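Lumazine protein (Photobacterium kishitanii, PDB 3A35) binds a lumazine or flavin chromophore and probably acts as an antenna that shifts the light emission of bacterial luciferase to shorter wavelength. Local coordinates at residues I26-D31 against V59-D64; V41-G46 against N82-P87; A106-I111 against G170-G175; V120-P125 against I155-P160. All blocks are in the same frame, centred on the assembly; numbering follows the deposited sequence.

Contact 1 of 4, residues I26-D31 against V59-D64. With RBF (riboflavin), chain C.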
# COMPACT_ATOMS: atom_id res chain seq x y z
N ILE A 26 -1.35 -7.56 -12.91
CA ILE A 26 -0.32 -7.74 -11.87
C ILE A 26 -0.06 -9.22 -11.75
O ILE A 26 -0.95 -10.02 -11.44
CB ILE A 26 -0.81 -7.12 -10.53
CG1 ILE A 26 -1.15 -5.61 -10.73
CG2 ILE A 26 0.29 -7.26 -9.49
CD1 ILE A 26 -1.72 -4.94 -9.46
N THR A 27 1.21 -9.66 -11.91
CA THR A 27 1.57 -11.06 -11.61
C THR A 27 1.56 -11.32 -10.15
O THR A 27 2.21 -10.61 -9.32
CB THR A 27 3.02 -11.29 -12.11
OG1 THR A 27 3.06 -11.04 -13.52
CG2 THR A 27 3.47 -12.72 -11.84
N PHE A 28 0.79 -12.34 -9.76
CA PHE A 28 0.63 -12.69 -8.37
C PHE A 28 1.40 -13.93 -8.01
O PHE A 28 1.47 -14.81 -8.83
CB PHE A 28 -0.85 -13.00 -8.00
CG PHE A 28 -1.72 -11.82 -7.63
CD1 PHE A 28 -1.50 -10.54 -8.15
CD2 PHE A 28 -2.76 -12.00 -6.73
CE1 PHE A 28 -2.30 -9.47 -7.72
CE2 PHE A 28 -3.63 -10.94 -6.36
CZ PHE A 28 -3.42 -9.73 -6.85
N PRO A 29 1.90 -13.97 -6.78
CA PRO A 29 2.50 -15.25 -6.32
C PRO A 29 1.42 -16.30 -6.19
O PRO A 29 0.24 -15.99 -5.92
CB PRO A 29 3.15 -14.86 -4.96
CG PRO A 29 2.59 -13.60 -4.55
CD PRO A 29 1.91 -12.90 -5.75
N LYS A 30 1.83 -17.57 -6.28
CA LYS A 30 0.83 -18.61 -6.39
C LYS A 30 -0.11 -18.72 -5.20
O LYS A 30 -1.33 -18.90 -5.44
CB LYS A 30 1.47 -20.03 -6.61
CG LYS A 30 0.32 -21.06 -7.10
CD LYS A 30 -0.04 -20.88 -8.59
CE LYS A 30 -1.11 -21.88 -9.13
NZ LYS A 30 -1.56 -21.49 -10.52
N ASP A 31 0.37 -18.54 -3.97
CA ASP A 31 -0.52 -18.63 -2.79
C ASP A 31 -1.59 -17.58 -2.77
O ASP A 31 -2.72 -17.77 -2.39
CB ASP A 31 0.28 -18.69 -1.46
CG ASP A 31 1.06 -17.36 -1.08
OD1 ASP A 31 1.58 -16.58 -2.01
OD2 ASP A 31 1.20 -17.13 0.18
N VAL A 59 -3.41 -10.90 -12.55
CA VAL A 59 -4.67 -10.46 -12.01
C VAL A 59 -4.84 -9.03 -12.37
O VAL A 59 -3.95 -8.19 -12.20
CB VAL A 59 -4.58 -10.62 -10.47
CG1 VAL A 59 -5.90 -10.16 -9.83
CG2 VAL A 59 -4.37 -12.10 -10.06
N TYR A 60 -6.00 -8.69 -12.94
CA TYR A 60 -6.26 -7.38 -13.47
C TYR A 60 -7.23 -6.53 -12.61
O TYR A 60 -8.23 -7.05 -12.06
CB TYR A 60 -6.91 -7.51 -14.87
CG TYR A 60 -5.93 -8.08 -15.94
CD1 TYR A 60 -5.24 -7.19 -16.77
CD2 TYR A 60 -5.76 -9.45 -16.12
CE1 TYR A 60 -4.34 -7.69 -17.78
CE2 TYR A 60 -4.90 -9.93 -17.16
CZ TYR A 60 -4.31 -9.01 -17.88
OH TYR A 60 -3.36 -9.43 -18.88
N PHE A 61 -6.90 -5.24 -12.55
CA PHE A 61 -7.71 -4.27 -11.81
C PHE A 61 -7.89 -3.07 -12.66
O PHE A 61 -6.96 -2.60 -13.33
CB PHE A 61 -6.96 -3.81 -10.49
CG PHE A 61 -6.64 -4.93 -9.54
CD1 PHE A 61 -7.59 -5.28 -8.55
CD2 PHE A 61 -5.47 -5.63 -9.65
CE1 PHE A 61 -7.34 -6.31 -7.68
CE2 PHE A 61 -5.21 -6.73 -8.72
CZ PHE A 61 -6.13 -7.03 -7.77
N ASP A 62 -9.07 -2.44 -12.59
CA ASP A 62 -9.23 -1.07 -13.09
C ASP A 62 -9.10 -0.00 -12.03
O ASP A 62 -9.80 -0.17 -10.94
CB ASP A 62 -10.62 -0.99 -13.76
CG ASP A 62 -10.71 -1.67 -15.07
OD1 ASP A 62 -9.71 -1.64 -15.84
OD2 ASP A 62 -11.78 -2.20 -15.51
N ILE A 63 -8.27 0.98 -12.25
CA ILE A 63 -8.11 2.04 -11.29
C ILE A 63 -8.86 3.21 -11.95
O ILE A 63 -8.46 3.72 -12.99
CB ILE A 63 -6.61 2.37 -11.07
CG1 ILE A 63 -5.90 1.07 -10.47
CG2 ILE A 63 -6.41 3.48 -10.05
CD1 ILE A 63 -5.14 0.35 -11.37
N ASP A 64 -9.92 3.64 -11.26
CA ASP A 64 -10.82 4.72 -11.79
C ASP A 64 -11.16 5.62 -10.62
O ASP A 64 -10.65 6.69 -10.49
CB ASP A 64 -11.99 4.11 -12.53
CG ASP A 64 -12.62 2.90 -11.91
OD1 ASP A 64 -12.75 2.67 -10.69
OD2 ASP A 64 -13.18 2.05 -12.68
N1 RBF C . -11.35 2.10 -6.74
C2 RBF C . -10.89 1.83 -7.98
O2 RBF C . -10.26 2.71 -8.65
N3 RBF C . -11.01 0.58 -8.58
C4 RBF C . -11.63 -0.49 -7.90
O4 RBF C . -11.71 -1.58 -8.48
C4A RBF C . -12.16 -0.15 -6.64
N5 RBF C . -12.91 -1.18 -5.96
C5A RBF C . -13.42 -0.85 -4.70
C6 RBF C . -14.24 -1.82 -4.11
C7 RBF C . -14.78 -1.44 -2.85
C7M RBF C . -15.74 -2.50 -2.22
C8 RBF C . -14.52 -0.26 -2.22
C8M RBF C . -15.08 -0.00 -0.89
C9 RBF C . -13.65 0.71 -2.84
C9A RBF C . -13.18 0.43 -4.13
N10 RBF C . -12.41 1.41 -4.84
C10 RBF C . -11.99 1.10 -6.10
C1' RBF C . -12.23 2.72 -4.36
C2' RBF C . -10.86 3.03 -3.79
O2' RBF C . -10.55 2.06 -2.73
C3' RBF C . -10.81 4.35 -3.22
O3' RBF C . -11.18 5.27 -4.38
C4' RBF C . -9.39 4.82 -2.86
O4' RBF C . -8.95 4.12 -1.67
C5' RBF C . -9.34 6.33 -2.55
O5' RBF C . -8.01 6.79 -2.34

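Contact 2 of 4, residues V41-G46 against N82-P87. With RBF (riboflavin), chain C.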
# COMPACT_ATOMS: atom_id res chain seq x y z
N VAL A 41 -12.40 -8.21 -3.71
CA VAL A 41 -12.02 -6.85 -3.33
C VAL A 41 -10.90 -7.06 -2.33
O VAL A 41 -11.05 -7.67 -1.28
CB VAL A 41 -13.20 -6.08 -2.69
CG1 VAL A 41 -12.67 -4.73 -2.23
CG2 VAL A 41 -14.21 -5.84 -3.75
N MET A 42 -9.70 -6.58 -2.61
CA MET A 42 -8.49 -6.80 -1.79
C MET A 42 -7.68 -5.57 -1.82
O MET A 42 -7.99 -4.56 -2.59
CB MET A 42 -7.66 -7.99 -2.30
CG MET A 42 -7.16 -7.73 -3.78
SD MET A 42 -6.11 -9.07 -4.39
CE MET A 42 -4.67 -8.90 -3.33
N LEU A 43 -6.67 -5.51 -0.95
CA LEU A 43 -5.76 -4.33 -0.95
C LEU A 43 -4.54 -4.50 -1.83
O LEU A 43 -3.80 -5.47 -1.73
CB LEU A 43 -5.27 -4.02 0.47
CG LEU A 43 -6.39 -3.81 1.48
CD1 LEU A 43 -5.71 -3.30 2.78
CD2 LEU A 43 -7.43 -2.77 1.03
N VAL A 44 -4.36 -3.49 -2.68
CA VAL A 44 -3.16 -3.43 -3.51
C VAL A 44 -2.47 -2.11 -3.15
O VAL A 44 -3.07 -1.02 -3.25
CB VAL A 44 -3.56 -3.38 -5.01
CG1 VAL A 44 -2.20 -3.28 -5.83
CG2 VAL A 44 -4.30 -4.62 -5.38
N ASN A 45 -1.26 -2.23 -2.59
CA ASN A 45 -0.69 -1.04 -1.99
C ASN A 45 -1.61 -0.29 -1.07
O ASN A 45 -1.63 0.96 -0.93
CB ASN A 45 -0.13 -0.03 -2.97
CG ASN A 45 1.19 -0.46 -3.62
OD1 ASN A 45 1.93 -1.26 -3.08
ND2 ASN A 45 1.52 0.17 -4.76
N GLY A 46 -2.36 -1.08 -0.25
CA GLY A 46 -3.25 -0.49 0.77
C GLY A 46 -4.53 0.03 0.21
O GLY A 46 -5.42 0.47 1.02
N ASN A 82 2.21 -4.15 -2.90
CA ASN A 82 1.84 -5.01 -1.74
C ASN A 82 0.48 -5.57 -1.97
O ASN A 82 -0.43 -4.85 -2.38
CB ASN A 82 1.86 -4.12 -0.52
CG ASN A 82 3.26 -3.62 -0.17
OD1 ASN A 82 4.25 -4.31 -0.55
ND2 ASN A 82 3.35 -2.54 0.56
N LEU A 83 0.27 -6.82 -1.57
CA LEU A 83 -1.05 -7.51 -1.68
C LEU A 83 -1.56 -7.97 -0.33
O LEU A 83 -0.77 -8.57 0.43
CB LEU A 83 -0.91 -8.76 -2.59
CG LEU A 83 -0.35 -8.44 -4.00
CD1 LEU A 83 -0.09 -9.74 -4.77
CD2 LEU A 83 -1.31 -7.46 -4.79
N GLU A 84 -2.85 -7.79 -0.07
CA GLU A 84 -3.46 -8.37 1.15
C GLU A 84 -4.92 -8.74 0.83
O GLU A 84 -5.73 -7.91 0.38
CB GLU A 84 -3.46 -7.43 2.29
CG GLU A 84 -4.01 -8.08 3.60
CD GLU A 84 -4.13 -7.15 4.75
OE1 GLU A 84 -3.78 -5.97 4.76
OE2 GLU A 84 -4.79 -7.67 5.74
N VAL A 85 -5.22 -10.03 1.00
CA VAL A 85 -6.61 -10.54 0.86
C VAL A 85 -7.27 -10.48 2.22
O VAL A 85 -6.62 -10.59 3.24
CB VAL A 85 -6.53 -11.95 0.31
CG1 VAL A 85 -7.98 -12.59 0.19
CG2 VAL A 85 -5.86 -11.94 -1.04
N ARG A 86 -8.53 -10.20 2.26
CA ARG A 86 -9.24 -10.07 3.54
C ARG A 86 -9.13 -11.33 4.39
O ARG A 86 -9.08 -12.43 3.81
CB ARG A 86 -10.70 -9.69 3.40
CG ARG A 86 -11.58 -10.63 2.81
CD ARG A 86 -13.02 -10.04 2.94
NE ARG A 86 -13.04 -9.09 1.81
CZ ARG A 86 -13.07 -7.77 1.94
NH1 ARG A 86 -13.05 -7.22 3.14
NH2 ARG A 86 -13.03 -7.02 0.87
N PRO A 87 -9.12 -11.16 5.74
CA PRO A 87 -9.10 -12.35 6.57
C PRO A 87 -10.22 -13.32 6.27
O PRO A 87 -11.37 -12.95 5.98
CB PRO A 87 -9.38 -11.75 7.99
CG PRO A 87 -8.70 -10.36 7.96
CD PRO A 87 -8.89 -9.91 6.51
N1 RBF C . -11.35 2.10 -6.74
C2 RBF C . -10.89 1.83 -7.98
O2 RBF C . -10.26 2.71 -8.65
N3 RBF C . -11.01 0.58 -8.58
C4 RBF C . -11.63 -0.49 -7.90
O4 RBF C . -11.71 -1.58 -8.48
C4A RBF C . -12.16 -0.15 -6.64
N5 RBF C . -12.91 -1.18 -5.96
C5A RBF C . -13.42 -0.85 -4.70
C6 RBF C . -14.24 -1.82 -4.11
C7 RBF C . -14.78 -1.44 -2.85
C7M RBF C . -15.74 -2.50 -2.22
C8 RBF C . -14.52 -0.26 -2.22
C8M RBF C . -15.08 -0.00 -0.89
C9 RBF C . -13.65 0.71 -2.84
C9A RBF C . -13.18 0.43 -4.13
N10 RBF C . -12.41 1.41 -4.84
C10 RBF C . -11.99 1.10 -6.10
C1' RBF C . -12.23 2.72 -4.36
C2' RBF C . -10.86 3.03 -3.79
O2' RBF C . -10.55 2.06 -2.73
C3' RBF C . -10.81 4.35 -3.22
O3' RBF C . -11.18 5.27 -4.38
C4' RBF C . -9.39 4.82 -2.86
O4' RBF C . -8.95 4.12 -1.67
C5' RBF C . -9.34 6.33 -2.55
O5' RBF C . -8.01 6.79 -2.34
O HOH W 1 -9.85 -9.87 -0.18
O HOH W 2 -1.80 -3.89 0.24

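Contact 3 of 4, residues A106-I111 against G170-G175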
# COMPACT_ATOMS: atom_id res chain seq x y z
N ALA A 106 1.57 10.61 -0.34
CA ALA A 106 2.72 11.36 0.33
C ALA A 106 4.03 10.94 -0.22
O ALA A 106 4.12 10.05 -1.10
CB ALA A 106 2.65 11.21 1.85
N THR A 107 5.19 11.49 0.23
CA THR A 107 6.44 11.25 -0.48
C THR A 107 7.51 10.98 0.55
O THR A 107 7.63 11.73 1.54
CB THR A 107 6.81 12.51 -1.29
OG1 THR A 107 5.77 12.71 -2.24
CG2 THR A 107 8.08 12.32 -2.08
N VAL A 108 8.31 10.00 0.32
CA VAL A 108 9.43 9.59 1.24
C VAL A 108 10.44 10.77 1.23
O VAL A 108 11.00 11.13 0.19
CB VAL A 108 10.04 8.33 0.79
CG1 VAL A 108 11.30 7.99 1.58
CG2 VAL A 108 9.02 7.19 0.89
N ASP A 109 10.73 11.27 2.43
CA ASP A 109 11.73 12.35 2.61
C ASP A 109 13.12 11.69 2.76
O ASP A 109 14.16 12.30 2.38
CB ASP A 109 11.43 13.12 3.89
CG ASP A 109 12.58 14.11 4.30
OD1 ASP A 109 12.60 15.21 3.72
OD2 ASP A 109 13.48 13.77 5.12
N ASN A 110 13.25 10.55 3.43
CA ASN A 110 14.50 9.96 3.82
C ASN A 110 14.24 8.50 4.25
O ASN A 110 13.11 8.17 4.82
CB ASN A 110 15.06 10.80 5.02
CG ASN A 110 16.34 10.28 5.59
OD1 ASN A 110 16.61 10.35 6.83
ND2 ASN A 110 17.20 9.80 4.68
N ILE A 111 15.22 7.64 4.05
CA ILE A 111 15.21 6.27 4.60
C ILE A 111 16.57 6.07 5.24
O ILE A 111 17.63 6.42 4.67
CB ILE A 111 15.20 5.23 3.43
CG1 ILE A 111 14.06 5.54 2.50
CG2 ILE A 111 15.22 3.78 3.94
CD1 ILE A 111 12.80 5.28 3.22
N GLY A 170 11.06 -1.93 1.11
CA GLY A 170 12.47 -1.98 0.84
C GLY A 170 12.83 -1.48 -0.56
O GLY A 170 14.01 -1.53 -0.95
N THR A 171 11.85 -1.05 -1.35
CA THR A 171 12.10 -0.41 -2.71
C THR A 171 12.02 1.17 -2.52
O THR A 171 12.39 1.92 -3.44
CB THR A 171 11.00 -0.82 -3.75
OG1 THR A 171 9.72 -0.25 -3.37
CG2 THR A 171 10.92 -2.29 -3.88
N LEU A 172 11.53 1.66 -1.38
CA LEU A 172 11.32 3.06 -1.20
C LEU A 172 12.72 3.71 -1.17
O LEU A 172 13.65 3.14 -0.65
CB LEU A 172 10.55 3.33 0.13
CG LEU A 172 9.09 2.77 0.08
CD1 LEU A 172 8.61 3.14 1.48
CD2 LEU A 172 8.26 3.40 -0.98
N GLU A 173 12.77 4.92 -1.74
CA GLU A 173 13.97 5.81 -1.61
C GLU A 173 13.44 7.21 -1.42
O GLU A 173 12.22 7.48 -1.58
CB GLU A 173 14.91 5.73 -2.82
CG GLU A 173 14.23 5.76 -4.11
CD GLU A 173 15.28 5.62 -5.22
OE1 GLU A 173 16.06 6.60 -5.44
OE2 GLU A 173 15.35 4.54 -5.82
N LYS A 174 14.32 8.21 -1.16
CA LYS A 174 13.91 9.55 -1.16
C LYS A 174 13.13 9.88 -2.46
O LYS A 174 13.65 9.57 -3.56
CB LYS A 174 15.15 10.52 -1.08
CG LYS A 174 14.79 12.02 -0.97
CD LYS A 174 16.01 13.03 -0.90
CE LYS A 174 16.07 13.84 0.43
NZ LYS A 174 14.80 14.71 0.69
N GLY A 175 12.03 10.59 -2.37
CA GLY A 175 11.20 10.90 -3.49
C GLY A 175 10.16 9.87 -3.94
O GLY A 175 9.36 10.17 -4.82

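Contact 4 of 4, residues V120-P125 against I155-P160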
# COMPACT_ATOMS: atom_id res chain seq x y z
N VAL A 120 11.77 5.11 8.14
CA VAL A 120 11.18 5.76 6.97
C VAL A 120 10.59 7.05 7.45
O VAL A 120 9.76 7.06 8.38
CB VAL A 120 10.09 4.80 6.35
CG1 VAL A 120 9.44 5.57 5.14
CG2 VAL A 120 10.76 3.46 5.93
N TYR A 121 10.89 8.13 6.75
CA TYR A 121 10.43 9.50 6.99
C TYR A 121 9.63 9.99 5.82
O TYR A 121 10.14 10.01 4.70
CB TYR A 121 11.66 10.46 7.20
CG TYR A 121 12.53 10.00 8.37
CD1 TYR A 121 12.31 10.49 9.64
CD2 TYR A 121 13.51 9.04 8.19
CE1 TYR A 121 13.10 10.05 10.75
CE2 TYR A 121 14.27 8.53 9.28
CZ TYR A 121 14.07 9.07 10.53
OH TYR A 121 14.87 8.54 11.60
N ILE A 122 8.39 10.34 6.08
CA ILE A 122 7.45 10.58 5.01
C ILE A 122 6.95 12.00 5.15
O ILE A 122 6.43 12.34 6.19
CB ILE A 122 6.25 9.57 5.08
CG1 ILE A 122 6.77 8.09 4.99
CG2 ILE A 122 5.23 9.96 3.97
CD1 ILE A 122 5.74 7.03 4.87
N LYS A 123 7.05 12.82 4.12
CA LYS A 123 6.56 14.19 4.17
C LYS A 123 5.10 14.23 3.75
O LYS A 123 4.76 13.80 2.60
CB LYS A 123 7.43 15.12 3.30
CG LYS A 123 7.05 16.56 3.44
CD LYS A 123 8.06 17.48 2.65
CE LYS A 123 9.36 17.56 3.42
NZ LYS A 123 10.32 18.61 2.91
N ILE A 124 4.23 14.83 4.56
CA ILE A 124 2.79 14.83 4.36
C ILE A 124 2.45 16.13 3.64
O ILE A 124 2.87 17.21 4.15
CB ILE A 124 2.06 14.64 5.70
CG1 ILE A 124 2.47 13.31 6.42
CG2 ILE A 124 0.53 14.81 5.48
CD1 ILE A 124 2.33 11.91 5.66
N PRO A 125 1.86 16.12 2.44
CA PRO A 125 1.58 17.43 1.82
C PRO A 125 0.42 18.11 2.55
O PRO A 125 -0.27 17.45 3.35
CB PRO A 125 1.22 17.08 0.38
CG PRO A 125 0.78 15.65 0.46
CD PRO A 125 1.47 14.99 1.57
N ILE A 155 6.47 12.52 9.06
CA ILE A 155 6.17 11.42 10.00
C ILE A 155 7.28 10.37 9.95
O ILE A 155 7.75 10.01 8.85
CB ILE A 155 4.76 10.79 9.73
CG1 ILE A 155 4.62 10.15 8.39
CG2 ILE A 155 3.69 11.82 9.96
CD1 ILE A 155 3.53 9.13 8.38
N PHE A 156 7.77 9.90 11.08
CA PHE A 156 8.80 8.94 11.20
C PHE A 156 8.20 7.64 11.63
O PHE A 156 7.55 7.52 12.69
CB PHE A 156 9.88 9.47 12.15
CG PHE A 156 10.78 8.48 12.68
CD1 PHE A 156 11.28 7.40 11.91
CD2 PHE A 156 11.30 8.64 13.98
CE1 PHE A 156 12.19 6.46 12.40
CE2 PHE A 156 12.17 7.71 14.51
CZ PHE A 156 12.67 6.62 13.74
N ILE A 157 8.34 6.60 10.82
CA ILE A 157 7.92 5.27 11.12
C ILE A 157 9.10 4.35 11.19
O ILE A 157 9.95 4.33 10.33
CB ILE A 157 6.93 4.71 10.07
CG1 ILE A 157 5.76 5.67 9.98
CG2 ILE A 157 6.34 3.33 10.60
CD1 ILE A 157 5.15 5.74 8.67
N ASN A 158 9.20 3.60 12.30
CA ASN A 158 10.40 2.82 12.52
C ASN A 158 9.97 1.35 12.44
O ASN A 158 9.34 0.77 13.37
CB ASN A 158 10.93 3.19 13.94
CG ASN A 158 12.13 2.42 14.28
OD1 ASN A 158 12.49 1.48 13.67
ND2 ASN A 158 12.80 2.89 15.37
N TYR A 159 10.20 0.79 11.25
CA TYR A 159 9.78 -0.56 10.94
C TYR A 159 10.84 -1.60 11.31
O TYR A 159 12.02 -1.29 11.16
CB TYR A 159 9.54 -0.71 9.43
CG TYR A 159 8.39 0.13 8.87
CD1 TYR A 159 7.03 -0.28 9.08
CD2 TYR A 159 8.68 1.26 8.15
CE1 TYR A 159 6.00 0.47 8.53
CE2 TYR A 159 7.66 2.03 7.54
CZ TYR A 159 6.35 1.63 7.79
OH TYR A 159 5.41 2.50 7.21
N PRO A 160 10.44 -2.82 11.64
CA PRO A 160 11.45 -3.87 11.75
C PRO A 160 11.99 -4.09 10.33
O PRO A 160 11.21 -4.18 9.38
CB PRO A 160 10.66 -5.09 12.16
CG PRO A 160 9.13 -4.80 12.01
CD PRO A 160 9.03 -3.32 11.77

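Contact 1 of 4, residues I26-D31 against V59-D64
The F28 ring carries V59 CG2 over the centre of one face, and its in-plane edge meets I26 CG2 of the same segment. The methyl sits 3.6 Å from the ring centroid and 12° off the normal, a CH-pi contact. V59 places this methyl there because CG1 takes the position anti to the backbone N (chi1 -180°), which leaves CG2 beside the N. The F61 ring receives F28 CZ at its edge, near its plane; F28 CZ and F61 CZ are 3.9 Å apart. I26 CD1 reaches F61 CD2 at 3.8 Å, the two side chains crossing at about a right angle. Behind the side chains, I26 and V59 form an antiparallel hydrogen-bonded pair. I26 N donates a hydrogen bond to V59 O, and V59 N to I26 O, both at 2.8 Å. From strand 41-44, M42 packs on both rings and V44 on F61, so the cluster belongs to the barrel interior. Farther along 59-64, riboflavin N3 donates to D62 O at 2.8 Å and D64 N donates to riboflavin O2. The chemistry is thus divided: apolar packing and two backbone bonds fix the strand, and its far end offers main-chain polar atoms that read the pyrimidine edge of the flavin.

Contact 2 of 4, residues V41-G46 against N82-P87
N45 and N82 exchange two hydrogen bonds just past the end of strand 41-44. N45 N donates to N82 O at 2.8 Å, in the carbonyl plane and on a lone pair. N82 N donates back to the side-chain N45 OD1 at 2.9 Å, from well above the amide plane. The N82 side chain turns elsewhere: its OD1 accepts from N168 N and its ND2 donates to N141 O. Two pairs further in, L43 N donates to E84 O at 2.9 Å and E84 N returns a bond to L43 O. At the other end the R86 guanidinium reaches V41 O with NH2, a weak and bent bond, while a water bridges V41 O to R86 N. The apolar side chains then fill in around this frame. M42 CE lies 3.8 Å from L83 CB and also touches V85 CG2; the chain bends at chi3 (-67°) to bring the methyl there. V44 and L83 run side by side, V44 CG2 being 4.2 Å from L83 CD2. L43 CD1 lies beside E84 OE1, while E84 OE2 accepts from K3 N. V41 CG1 meets the riboflavin methyl C7M at 3.8 Å. This is antiparallel pairing in the closed six-stranded barrel of a lumazine-binding domain, with V41 at the pocket wall.

Contact 3 of 4, residues A106-I111 against G170-G175
V108 and K174 have the largest buried areas in this contact, which lays the loop before strand 177-182 against strand 104-114 of the second lumazine-binding domain. The strand has a classic beta bulge here, with D109 and N110 both facing Y121. V108 points its side chain at the loop. Its CB and CG1 both press on E173 O at 3.3 Å, and CG2 touches L172 CD1 at 4.1 Å, the two side chains crossing at about a right angle. V178 of strand 177-182 packs on both V108 and L172, so this apolar patch continues onto the next strand. V108 also supplies the main polar link: its carbonyl O accepts a hydrogen bond from the backbone of the loop, G175 N to V108 O at 2.8 Å. K174 lies alongside D109, the two side chains pointing the same way. Its chain leaves the backbone extended (chi1 -175°), then bends at chi3 and chi4, which brings NZ back to D109 O. The bond from K174 NZ to D109 O is weak, and the salt bridge to D109 OD1 is long at 3.8 Å. The charge pairing is therefore loose. I111, further along the strand, faces the loop too and sets CG1 near L172 O and E173 CA. At the other end of the contact T107 OG1 bonds to D177 OD1, and the T107 methyl CG2, anti to the backbone N, rests 3.7 Å from G175 CA.

Contact 4 of 4, residues V120-P125 against I155-P160
Y121 and F156 stack in an offset, parallel-displaced pair, with ring centroids 4.5 Å apart and planes at 13°. F156 CG is anti to the backbone N (chi1 163°), and this sets its ring beside that of Y121, the two side chains pointing the same way. Y121 CE1 lies over one face of the F156 ring, 3.4 Å from F156 CG. The phenol oxygen lies over the same ring toward its rim, and V120 O approaches the F156 edge near its plane. On the other face of the sheet the aliphatic residues V120, I122, I155 and I157 gather. I155 puts CG1 between its backbone N and carbonyl carbon (chi1 63°), which brings that carbon 3.7 Å from I122 CB. I124 CD1 packs on the same I155 CG1, and I122 CD1 meets I157 CD1. V120 CG2 comes to the edge of the Y159 ring, 3.8 Å from Y159 CD2; Y159 also meets H145 edge-to-face. Four backbone bonds join the strands, two in the pair V120 with I157 and two in I122 with I155; I122 N to I155 O is 2.9 Å. The Y121-F156 stack thus holds one face, while on the other V120, I122, I155 and I157 form an apolar layer, joined by Y159, that continues onto I138 and I140 of strand 137-140.

The four contacts fall into two lumazine-binding domains that follow each other in the chain. Contacts 1 and 2 share the first barrel, their centres about 10 Å apart. Their segments alternate along the chain, and they touch through side-chain packing, including F28 on L83. Both touch riboflavin. Contacts 3 and 4 share the second sheet, their centres about 9 Å apart, with contact 4 nested inside the loop closed by contact 3; strands 104-114 and 117-123 are neighbours there. The two pairs lie about 21 to 27 Å apart between centres and do not touch. In this model riboflavin meets contacts of the first domain, and those of the second pack away from it.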